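Local coordinates for protein 3-ketosteroid-delta4-5alpha-dehydrogenase (Rhodococcus jostii, PDB 4AT2) that uses bound FAD to dehydrogenate 3-ketosteroids, probably introducing the double bond between C4 and C5 of the steroid A ring during steroid breakdown, at residues Ile58-Arg72 and Thr211-Val225. Sequence-based numbering, arbitrary orientation.
Sequences IEAARAGADVLVLER and TAEKLGVRAEYDMRV. With FAD (flavin-adenine dinucleotide), chain D.
The guanidinium of Arg218 has Leu68 over one face, where Leu68 CB stands 4.2 Å above the guanidinium plane, over its centre, and the Asp66 carboxylate at its edge, the two planes only 16° apart. NH1 of Arg218 gives a hydrogen bond of 3.1 Å to the syn side of Asp66 OD1, completing a salt bridge; the bend at chi3 (52°) brings the guanidinium alongside Asp66, and NH1 also bonds Glu41 O. Over one face of the Arg72 guanidinium lies Arg224 CD, 3.7 Å above the plane and offset toward the rim, while FAD N7A sits at its edge; Asp289 pairs with Arg72 NH1, which probably eases the nearness of the two arginines. At the edge of the Tyr221 ring, CD1 meets Glu71 CG at 3.5 Å.

Four backbone bonds, from Arg218 N to Val67 O through Glu71 N to Glu220 O, place 218-220 as an edge strand, beside 67-70 and parallel to it (short axes 26° apart), of the five-stranded parallel sheet of a Rossmann-type FAD-binding domain. Glu71, just past strand 67-70, takes the classical ribose-binding acidic place: OE1 accepts from FAD O3B and OE2 from FAD O2B, each at 2.7 Å. Val225 grips the adenine through N to N1A (2.9 Å) and O to N6A. Ahead of the strands, Ala61 CB of helix 51-62 packs on Leu215 CB and on Val217 CG2 in the turn following helix 202-214, where Gly216, with positive phi, completes a Schellman motif.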
loop_
_atom_site.group_PDB
_atom_site.type_symbol
_atom_site.label_atom_id
_atom_site.label_comp_id
_atom_site.label_asym_id
_atom_site.label_seq_id
_atom_site.Cartn_x
_atom_site.Cartn_y
_atom_site.Cartn_z
ATOM N N ILE A 58 20.562 26.639 -2.137
ATOM C CA ILE A 58 22.007 26.763 -2.347
ATOM C C ILE A 58 22.346 26.629 -3.823
ATOM O O ILE A 58 23.065 27.470 -4.378
ATOM C CB ILE A 58 22.802 25.745 -1.498
ATOM C CG1 ILE A 58 22.704 26.133 -0.023
ATOM C CG2 ILE A 58 24.263 25.665 -1.941
ATOM C CD1 ILE A 58 23.109 25.015 0.927
ATOM N N GLU A 59 21.815 25.590 -4.465
ATOM C CA GLU A 59 22.119 25.371 -5.873
ATOM C C GLU A 59 21.550 26.489 -6.738
ATOM O O GLU A 59 22.225 26.963 -7.649
ATOM C CB GLU A 59 21.631 24.002 -6.360
ATOM C CG GLU A 59 22.413 22.826 -5.779
ATOM C CD GLU A 59 23.797 22.627 -6.391
ATOM O OE1 GLU A 59 24.315 23.538 -7.072
ATOM O OE2 GLU A 59 24.395 21.553 -6.189
ATOM N N ALA A 60 20.328 26.926 -6.440
ATOM C CA ALA A 60 19.704 27.961 -7.262
ATOM C C ALA A 60 20.492 29.275 -7.153
ATOM O O ALA A 60 20.708 29.958 -8.159
ATOM C CB ALA A 60 18.243 28.161 -6.874
ATOM N N ALA A 61 20.934 29.608 -5.942
ATOM C CA ALA A 61 21.704 30.826 -5.711
ATOM C C ALA A 61 23.089 30.752 -6.367
ATOM O O ALA A 61 23.557 31.733 -6.951
ATOM C CB ALA A 61 21.826 31.108 -4.224
ATOM N N ARG A 62 23.738 29.596 -6.270
ATOM C CA ARG A 62 25.029 29.397 -6.944
ATOM C C ARG A 62 24.907 29.518 -8.461
ATOM O O ARG A 62 25.846 29.953 -9.131
ATOM C CB ARG A 62 25.652 28.052 -6.569
ATOM C CG ARG A 62 26.275 28.058 -5.190
ATOM C CD ARG A 62 26.829 26.700 -4.809
ATOM N NE ARG A 62 27.464 26.736 -3.491
ATOM C CZ ARG A 62 27.864 25.658 -2.819
ATOM N NH1 ARG A 62 27.699 24.442 -3.330
ATOM N NH2 ARG A 62 28.437 25.795 -1.633
ATOM N N ALA A 63 23.740 29.153 -8.990
ATOM C CA ALA A 63 23.462 29.246 -10.417
ATOM C C ALA A 63 23.189 30.687 -10.854
ATOM O O ALA A 63 23.022 30.947 -12.044
ATOM C CB ALA A 63 22.293 28.347 -10.786
ATOM N N GLY A 64 23.126 31.607 -9.893
ATOM C CA GLY A 64 22.897 33.027 -10.183
ATOM C C GLY A 64 21.462 33.513 -10.056
ATOM O O GLY A 64 21.178 34.688 -10.324
ATOM N N ALA A 65 20.556 32.631 -9.634
ATOM C CA ALA A 65 19.135 32.987 -9.478
ATOM C C ALA A 65 18.871 33.777 -8.207
ATOM O O ALA A 65 19.561 33.612 -7.201
ATOM C CB ALA A 65 18.265 31.731 -9.495
ATOM N N ASP A 66 17.860 34.641 -8.265
ATOM C CA ASP A 66 17.339 35.335 -7.092
ATOM C C ASP A 66 16.407 34.347 -6.384
ATOM O O ASP A 66 15.405 33.924 -6.955
ATOM C CB ASP A 66 16.604 36.607 -7.563
ATOM C CG ASP A 66 15.757 37.274 -6.477
ATOM O OD1 ASP A 66 16.075 37.199 -5.275
ATOM O OD2 ASP A 66 14.755 37.927 -6.857
ATOM N N VAL A 67 16.768 33.956 -5.165
ATOM C CA VAL A 67 16.047 32.889 -4.449
ATOM C C VAL A 67 15.291 33.403 -3.231
ATOM O O VAL A 67 15.855 34.123 -2.396
ATOM C CB VAL A 67 17.017 31.777 -3.972
ATOM C CG1 VAL A 67 16.251 30.621 -3.332
ATOM C CG2 VAL A 67 17.847 31.252 -5.131
ATOM N N LEU A 68 14.022 33.019 -3.130
ATOM C CA LEU A 68 13.207 33.332 -1.962
ATOM C C LEU A 68 12.602 32.062 -1.373
ATOM O O LEU A 68 11.881 31.346 -2.057
ATOM C CB LEU A 68 12.101 34.337 -2.324
ATOM C CG LEU A 68 11.050 34.688 -1.261
ATOM C CD1 LEU A 68 11.707 35.305 -0.027
ATOM C CD2 LEU A 68 9.988 35.618 -1.849
ATOM N N VAL A 69 12.907 31.802 -0.101
ATOM C CA VAL A 69 12.345 30.662 0.616
ATOM C C VAL A 69 11.136 31.143 1.405
ATOM O O VAL A 69 11.203 32.171 2.068
ATOM C CB VAL A 69 13.379 30.034 1.580
ATOM C CG1 VAL A 69 12.792 28.811 2.286
ATOM C CG2 VAL A 69 14.625 29.614 0.820
ATOM N N LEU A 70 10.036 30.397 1.318
ATOM C CA LEU A 70 8.817 30.712 2.059
ATOM C C LEU A 70 8.612 29.640 3.128
ATOM O O LEU A 70 8.454 28.457 2.810
ATOM C CB LEU A 70 7.628 30.728 1.100
ATOM C CG LEU A 70 7.749 31.569 -0.166
ATOM C CD1 LEU A 70 6.509 31.327 -1.002
ATOM C CD2 LEU A 70 7.872 33.052 0.170
ATOM N N GLU A 71 8.632 30.048 4.395
ATOM C CA GLU A 71 8.559 29.085 5.491
ATOM C C GLU A 71 7.336 29.358 6.349
ATOM O O GLU A 71 7.104 30.501 6.756
ATOM C CB GLU A 71 9.843 29.144 6.332
ATOM C CG GLU A 71 9.779 28.454 7.691
ATOM C CD GLU A 71 9.367 26.994 7.616
ATOM O OE1 GLU A 71 9.773 26.289 6.658
ATOM O OE2 GLU A 71 8.626 26.549 8.526
ATOM N N ARG A 72 6.564 28.307 6.621
ATOM C CA ARG A 72 5.283 28.432 7.333
ATOM C C ARG A 72 5.435 28.822 8.805
ATOM O O ARG A 72 4.629 29.594 9.342
ATOM C CB ARG A 72 4.517 27.112 7.206
ATOM C CG ARG A 72 3.247 27.009 8.019
ATOM C CD ARG A 72 2.579 25.691 7.673
ATOM N NE ARG A 72 1.327 25.502 8.395
ATOM C CZ ARG A 72 0.507 24.474 8.191
ATOM N NH1 ARG A 72 0.805 23.550 7.281
ATOM N NH2 ARG A 72 -0.612 24.375 8.890
ATOM N N THR A 211 25.480 28.613 4.529
ATOM C CA THR A 211 25.888 28.632 3.130
ATOM C C THR A 211 24.877 29.418 2.293
ATOM O O THR A 211 25.248 30.305 1.524
ATOM C CB THR A 211 26.057 27.194 2.581
ATOM O OG1 THR A 211 27.076 26.518 3.330
ATOM C CG2 THR A 211 26.445 27.206 1.104
ATOM N N ALA A 212 23.596 29.104 2.469
ATOM C CA ALA A 212 22.536 29.806 1.733
ATOM C C ALA A 212 22.501 31.307 2.042
ATOM O O ALA A 212 22.320 32.122 1.138
ATOM C CB ALA A 212 21.185 29.164 2.009
ATOM N N GLU A 213 22.682 31.667 3.309
ATOM C CA GLU A 213 22.639 33.078 3.702
ATOM C C GLU A 213 23.788 33.870 3.080
ATOM O O GLU A 213 23.584 34.981 2.588
ATOM C CB GLU A 213 22.611 33.228 5.225
ATOM C CG GLU A 213 21.281 32.786 5.817
ATOM C CD GLU A 213 21.215 32.866 7.328
ATOM O OE1 GLU A 213 22.261 33.053 7.980
ATOM O OE2 GLU A 213 20.100 32.725 7.871
ATOM N N LYS A 214 24.980 33.279 3.064
ATOM C CA LYS A 214 26.138 33.929 2.449
ATOM C C LYS A 214 25.977 34.098 0.943
ATOM O O LYS A 214 26.560 35.007 0.353
ATOM C CB LYS A 214 27.432 33.186 2.784
ATOM C CG LYS A 214 27.983 33.561 4.148
ATOM C CD LYS A 214 29.185 32.713 4.529
ATOM C CE LYS A 214 29.845 33.229 5.803
ATOM N NZ LYS A 214 30.602 34.500 5.586
ATOM N N LEU A 215 25.170 33.237 0.330
ATOM C CA LEU A 215 24.872 33.336 -1.090
ATOM C C LEU A 215 23.802 34.381 -1.402
ATOM O O LEU A 215 23.550 34.677 -2.572
ATOM C CB LEU A 215 24.427 31.967 -1.631
ATOM C CG LEU A 215 25.561 30.979 -1.898
ATOM C CD1 LEU A 215 25.021 29.553 -1.908
ATOM C CD2 LEU A 215 26.224 31.320 -3.223
ATOM N N GLY A 216 23.167 34.922 -0.363
ATOM C CA GLY A 216 22.108 35.913 -0.538
ATOM C C GLY A 216 20.704 35.344 -0.680
ATOM O O GLY A 216 19.792 36.054 -1.117
ATOM N N VAL A 217 20.511 34.078 -0.297
ATOM C CA VAL A 217 19.160 33.507 -0.276
ATOM C C VAL A 217 18.291 34.312 0.695
ATOM O O VAL A 217 18.721 34.622 1.804
ATOM C CB VAL A 217 19.170 32.017 0.126
ATOM C CG1 VAL A 217 17.752 31.509 0.362
ATOM C CG2 VAL A 217 19.852 31.194 -0.962
ATOM N N ARG A 218 17.093 34.677 0.245
ATOM C CA ARG A 218 16.132 35.445 1.042
ATOM C C ARG A 218 15.128 34.487 1.675
ATOM O O ARG A 218 14.827 33.438 1.096
ATOM C CB ARG A 218 15.394 36.430 0.132
ATOM C CG ARG A 218 16.305 37.337 -0.691
ATOM C CD ARG A 218 15.635 37.777 -1.992
ATOM N NE ARG A 218 14.322 38.338 -1.716
ATOM C CZ ARG A 218 13.339 38.478 -2.601
ATOM N NH1 ARG A 218 13.476 38.088 -3.865
ATOM N NH2 ARG A 218 12.196 39.001 -2.194
ATOM N N ALA A 219 14.619 34.836 2.860
ATOM C CA ALA A 219 13.595 34.024 3.532
ATOM C C ALA A 219 12.453 34.883 4.079
ATOM O O ALA A 219 12.687 35.961 4.635
ATOM C CB ALA A 219 14.212 33.179 4.642
ATOM N N GLU A 220 11.226 34.400 3.906
ATOM C CA GLU A 220 10.045 35.008 4.515
ATOM C C GLU A 220 9.347 33.967 5.376
ATOM O O GLU A 220 9.157 32.827 4.944
ATOM C CB GLU A 220 9.081 35.552 3.450
ATOM C CG GLU A 220 9.501 36.874 2.813
ATOM C CD GLU A 220 9.463 38.049 3.785
ATOM O OE1 GLU A 220 8.627 38.060 4.709
ATOM O OE2 GLU A 220 10.278 38.977 3.613
ATOM N N TYR A 221 8.974 34.365 6.592
ATOM C CA TYR A 221 8.399 33.447 7.582
ATOM C C TYR A 221 6.901 33.685 7.766
ATOM O O TYR A 221 6.349 34.625 7.197
ATOM C CB TYR A 221 9.180 33.548 8.904
ATOM C CG TYR A 221 10.595 33.035 8.749
ATOM C CD1 TYR A 221 10.854 31.663 8.728
ATOM C CD2 TYR A 221 11.666 33.915 8.574
ATOM C CE1 TYR A 221 12.140 31.180 8.558
ATOM C CE2 TYR A 221 12.957 33.436 8.410
ATOM C CZ TYR A 221 13.185 32.070 8.392
ATOM O OH TYR A 221 14.464 31.571 8.232
ATOM N N ASP A 222 6.250 32.816 8.538
ATOM C CA ASP A 222 4.790 32.783 8.645
ATOM C C ASP A 222 4.107 32.682 7.280
ATOM O O ASP A 222 2.978 33.147 7.106
ATOM C CB ASP A 222 4.248 33.996 9.419
ATOM C CG ASP A 222 2.853 33.754 9.975
ATOM O OD1 ASP A 222 2.602 32.640 10.476
ATOM O OD2 ASP A 222 2.003 34.670 9.910
ATOM N N MET A 223 4.798 32.075 6.313
ATOM C CA MET A 223 4.289 31.919 4.959
ATOM C C MET A 223 3.652 30.565 4.808
ATOM O O MET A 223 4.358 29.579 4.583
ATOM C CB MET A 223 5.437 31.991 3.955
ATOM C CG MET A 223 5.796 33.384 3.511
ATOM S SD MET A 223 4.652 34.004 2.259
ATOM C CE MET A 223 5.533 35.505 1.855
ATOM N N ARG A 224 2.331 30.501 4.940
ATOM C CA ARG A 224 1.637 29.253 4.698
ATOM C C ARG A 224 1.201 29.179 3.238
ATOM O O ARG A 224 0.186 29.740 2.858
ATOM C CB ARG A 224 0.437 29.091 5.629
ATOM C CG ARG A 224 -0.172 27.691 5.543
ATOM C CD ARG A 224 -1.372 27.529 6.454
ATOM N NE ARG A 224 -2.495 28.359 6.021
ATOM C CZ ARG A 224 -3.630 28.503 6.700
ATOM N NH1 ARG A 224 -3.805 27.869 7.857
ATOM N NH2 ARG A 224 -4.591 29.281 6.223
ATOM N N VAL A 225 1.977 28.483 2.416
ATOM C CA VAL A 225 1.644 28.386 1.000
ATOM C C VAL A 225 0.354 27.589 0.852
ATOM O O VAL A 225 0.183 26.573 1.518
ATOM C CB VAL A 225 2.804 27.758 0.188
ATOM C CG1 VAL A 225 2.437 27.627 -1.286
ATOM C CG2 VAL A 225 4.063 28.591 0.337
HETATM P PA FAD D . 11.140 19.353 6.653
HETATM O O1A FAD D . 12.562 19.250 7.042
HETATM O O2A FAD D . 10.106 19.114 7.672
HETATM O O5B FAD D . 10.910 20.806 6.019
HETATM C C5B FAD D . 9.634 21.186 5.494
HETATM C C4B FAD D . 9.385 22.664 5.838
HETATM O O4B FAD D . 8.171 23.016 5.140
HETATM C C3B FAD D . 9.097 22.817 7.337
HETATM O O3B FAD D . 9.955 23.849 7.884
HETATM C C2B FAD D . 7.614 23.202 7.391
HETATM O O2B FAD D . 7.359 24.109 8.496
HETATM C C1B FAD D . 7.418 23.889 6.040
HETATM N N9A FAD D . 6.018 23.892 5.563
HETATM C C8A FAD D . 5.064 22.970 5.745
HETATM N N7A FAD D . 3.961 23.386 5.128
HETATM C C5A FAD D . 4.224 24.571 4.542
HETATM C C6A FAD D . 3.495 25.439 3.799
HETATM N N6A FAD D . 2.226 25.144 3.518
HETATM N N1A FAD D . 4.018 26.587 3.334
HETATM C C2A FAD D . 5.340 26.908 3.601
HETATM N N3A FAD D . 6.081 26.014 4.369
HETATM C C4A FAD D . 5.500 24.870 4.820
HETATM N N1 FAD D . 15.317 10.874 8.361
HETATM C C2 FAD D . 16.622 10.604 7.990
HETATM O O2 FAD D . 16.884 10.439 6.806
HETATM N N3 FAD D . 17.630 10.525 8.961
HETATM C C4 FAD D . 17.318 10.679 10.313
HETATM O O4 FAD D . 18.229 10.587 11.141
HETATM C C4X FAD D . 15.996 10.945 10.688
HETATM N N5 FAD D . 15.654 11.078 11.993
HETATM C C5X FAD D . 14.351 11.100 12.337
HETATM C C6 FAD D . 13.975 10.979 13.679
HETATM C C7 FAD D . 12.629 11.018 14.050
HETATM C C7M FAD D . 12.309 10.891 15.416
HETATM C C8 FAD D . 11.634 11.169 13.061
HETATM C C8M FAD D . 10.258 11.223 13.365
HETATM C C9 FAD D . 12.014 11.302 11.723
HETATM C C9A FAD D . 13.366 11.245 11.354
HETATM N N10 FAD D . 13.740 11.338 10.054
HETATM C C10 FAD D . 15.002 11.044 9.713
HETATM C "C1'" FAD D . 12.827 11.830 8.990
HETATM C "C2'" FAD D . 13.244 13.246 8.563
HETATM O "O2'" FAD D . 13.320 14.023 9.760
HETATM C "C3'" FAD D . 12.211 13.864 7.607
HETATM O "O3'" FAD D . 11.626 12.880 6.736
HETATM C "C4'" FAD D . 12.877 14.969 6.771
HETATM O "O4'" FAD D . 13.448 15.929 7.672
HETATM C "C5'" FAD D . 11.848 15.662 5.874
HETATM O "O5'" FAD D . 12.537 16.627 5.056
HETATM P P FAD D . 11.700 17.742 4.246
HETATM O O1P FAD D . 10.749 17.103 3.331
HETATM O O2P FAD D . 12.685 18.749 3.728
HETATM O O3P FAD D . 10.746 18.353 5.419
HETATM O O HOH W 1 19.099 34.841 -3.706
HETATM O O HOH W 2 1.845 30.168 8.951
HETATM O O HOH W 3 4.513 31.262 11.952
#